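Local coordinates for protein cellulase (Uncultured bacterium, PDB 3WX5) that hydrolyses internal beta-1,4-glucosidic bonds of cellulose, as a family 12 endoglucanase, at residues Leu124-Ser129 and Ala199-Ala204. Numbering follows the deposited sequence.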
loop_
_atom_site.group_PDB
_atom_site.type_symbol
_atom_site.label_atom_id
_atom_site.label_comp_id
_atom_site.label_asym_id
_atom_site.label_seq_id
_atom_site.Cartn_x
_atom_site.Cartn_y
_atom_site.Cartn_z
ATOM N N LEU A 124 0.196 -2.358 4.175
ATOM C CA LEU A 124 -0.698 -3.359 4.772
ATOM C C LEU A 124 -1.077 -2.899 6.174
ATOM O O LEU A 124 -0.216 -2.447 6.938
ATOM C CB LEU A 124 0.020 -4.720 4.878
ATOM C CG LEU A 124 0.155 -5.567 3.602
ATOM C CD1 LEU A 124 1.033 -4.887 2.580
ATOM C CD2 LEU A 124 0.750 -6.941 3.959
ATOM N N TRP A 125 -2.326 -3.169 6.572
ATOM C CA TRP A 125 -2.858 -2.579 7.793
ATOM C C TRP A 125 -3.292 -3.723 8.713
ATOM O O TRP A 125 -3.958 -4.664 8.271
ATOM C CB TRP A 125 -4.064 -1.656 7.491
ATOM C CG TRP A 125 -3.679 -0.310 6.951
ATOM C CD1 TRP A 125 -3.819 0.138 5.662
ATOM C CD2 TRP A 125 -3.059 0.758 7.681
ATOM N NE1 TRP A 125 -3.354 1.429 5.565
ATOM C CE2 TRP A 125 -2.826 1.809 6.770
ATOM C CE3 TRP A 125 -2.699 0.931 9.021
ATOM C CZ2 TRP A 125 -2.312 3.055 7.174
ATOM C CZ3 TRP A 125 -2.135 2.152 9.411
ATOM C CH2 TRP A 125 -1.874 3.166 8.467
ATOM N N PHE A 126 -2.921 -3.603 9.981
ATOM C CA PHE A 126 -3.203 -4.616 11.007
ATOM C C PHE A 126 -3.809 -3.975 12.254
ATOM O O PHE A 126 -3.459 -2.855 12.629
ATOM C CB PHE A 126 -1.900 -5.298 11.437
ATOM C CG PHE A 126 -1.099 -5.856 10.291
ATOM C CD1 PHE A 126 -0.299 -5.023 9.511
ATOM C CD2 PHE A 126 -1.063 -7.224 10.056
ATOM C CE1 PHE A 126 0.415 -5.544 8.418
ATOM C CE2 PHE A 126 -0.268 -7.754 9.042
ATOM C CZ PHE A 126 0.505 -6.904 8.250
ATOM N N SER A 127 -4.623 -4.742 12.985
ATOM C CA SER A 127 -4.947 -4.300 14.329
ATOM C C SER A 127 -5.597 -5.408 15.138
ATOM O O SER A 127 -5.982 -6.437 14.574
ATOM C CB SER A 127 -5.892 -3.105 14.279
ATOM O OG SER A 127 -7.229 -3.561 14.299
ATOM N N PRO A 128 -5.675 -5.221 16.461
ATOM C CA PRO A 128 -6.188 -6.324 17.247
ATOM C C PRO A 128 -7.682 -6.478 17.068
ATOM O O PRO A 128 -8.251 -7.479 17.508
ATOM C CB PRO A 128 -5.845 -5.934 18.694
ATOM C CG PRO A 128 -5.701 -4.468 18.674
ATOM C CD PRO A 128 -5.098 -4.162 17.307
ATOM N N SER A 129 -8.317 -5.488 16.454
ATOM C CA SER A 129 -9.773 -5.510 16.251
ATOM C C SER A 129 -10.242 -6.154 14.933
ATOM O O SER A 129 -9.516 -6.179 13.925
ATOM C CB SER A 129 -10.345 -4.093 16.419
ATOM O OG SER A 129 -11.695 -4.036 15.998
ATOM N N ALA A 199 6.491 -13.103 4.090
ATOM C CA ALA A 199 7.892 -13.027 4.584
ATOM C C ALA A 199 8.079 -11.739 5.382
ATOM O O ALA A 199 8.706 -11.747 6.457
ATOM C CB ALA A 199 8.889 -13.095 3.433
ATOM N N PHE A 200 7.546 -10.623 4.871
ATOM C CA PHE A 200 7.662 -9.343 5.591
ATOM C C PHE A 200 6.890 -9.348 6.889
ATOM O O PHE A 200 7.360 -8.845 7.907
ATOM C CB PHE A 200 7.197 -8.170 4.700
ATOM C CG PHE A 200 7.973 -8.046 3.426
ATOM C CD1 PHE A 200 7.604 -8.775 2.303
ATOM C CD2 PHE A 200 9.198 -7.356 3.407
ATOM C CE1 PHE A 200 8.354 -8.765 1.135
ATOM C CE2 PHE A 200 9.920 -7.269 2.219
ATOM C CZ PHE A 200 9.501 -7.986 1.076
ATOM N N ILE A 201 5.652 -9.827 6.827
ATOM C CA ILE A 201 4.878 -9.994 8.014
ATOM C C ILE A 201 5.593 -10.788 9.102
ATOM O O ILE A 201 5.678 -10.335 10.248
ATOM C CB ILE A 201 3.508 -10.647 7.703
ATOM C CG1 ILE A 201 2.741 -9.750 6.721
ATOM C CG2 ILE A 201 2.755 -10.838 8.997
ATOM C CD1 ILE A 201 1.315 -10.297 6.298
ATOM N N ASP A 202 6.176 -11.933 8.737
ATOM C CA ASP A 202 6.830 -12.796 9.721
ATOM C C ASP A 202 8.090 -12.128 10.273
ATOM O O ASP A 202 8.427 -12.325 11.435
ATOM C CB ASP A 202 7.193 -14.167 9.106
ATOM C CG ASP A 202 5.980 -15.095 8.959
ATOM O OD1 ASP A 202 4.864 -14.707 9.376
ATOM O OD2 ASP A 202 6.126 -16.176 8.338
ATOM N N ASP A 203 8.762 -11.309 9.458
ATOM C CA ASP A 203 9.949 -10.587 9.958
ATOM C C ASP A 203 9.512 -9.542 10.983
ATOM O O ASP A 203 10.111 -9.404 12.056
ATOM C CB ASP A 203 10.713 -9.934 8.797
ATOM C CG ASP A 203 11.887 -9.095 9.273
ATOM O OD1 ASP A 203 12.980 -9.668 9.542
ATOM O OD2 ASP A 203 11.697 -7.876 9.465
ATOM N N ALA A 204 8.456 -8.792 10.652
ATOM C CA ALA A 204 7.909 -7.816 11.601
ATOM C C ALA A 204 7.444 -8.475 12.912
ATOM O O ALA A 204 7.671 -7.926 14.005
ATOM C CB ALA A 204 6.746 -7.051 10.951
#
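I201 of helix 197-206 packs against F126 and L124 of strand 117-127, a compact example of helix-on-sheet packing in which I201 is the helix side chain that meets this strand segment; F200 of the same helix packs on L142 and I144 of strand 140-149. The CG1-CD1 branch does the touching. I201 CG1 lies 3.9 Å from F126 CZ, and CD1 follows at 4.0 Å from the same CZ, meeting the phenyl ring at its edge and in its plane, not over a face. On the L124 side, I201 CD1 lies 4.1 Å from L124 CD2, the two side chains crossing at about a right angle. An extended second torsion in I201 (chi2 180°) carries CD1 far enough from the helix to touch both residues, although the nearest alpha carbons, those of L124 and I201, are still 9.3 Å apart. V98 touches both F126 and I201, and L216 lies against L124 and F126, so neighbouring parts of the fold complete this buried cluster.

The tight part ends there. Further round the helix, D202 and D203 are partly exposed and form salt bridges with K198 and R207, respectively. Beyond the strand end, exposed P128 lies in an ST turn, in which S129 N donates to S127 OG at 3.1 Å. W125, on the other face of the strand, packs among W85, Y136 and W178, consistent with the concave, cleft-lining face of the family 12 jelly roll. With no hydrogen bond across it and only 107 Å² buried, the contact holds by van der Waals attraction and removal of apolar surface from water, without directional bonds, and its fit depends on V98 and L216.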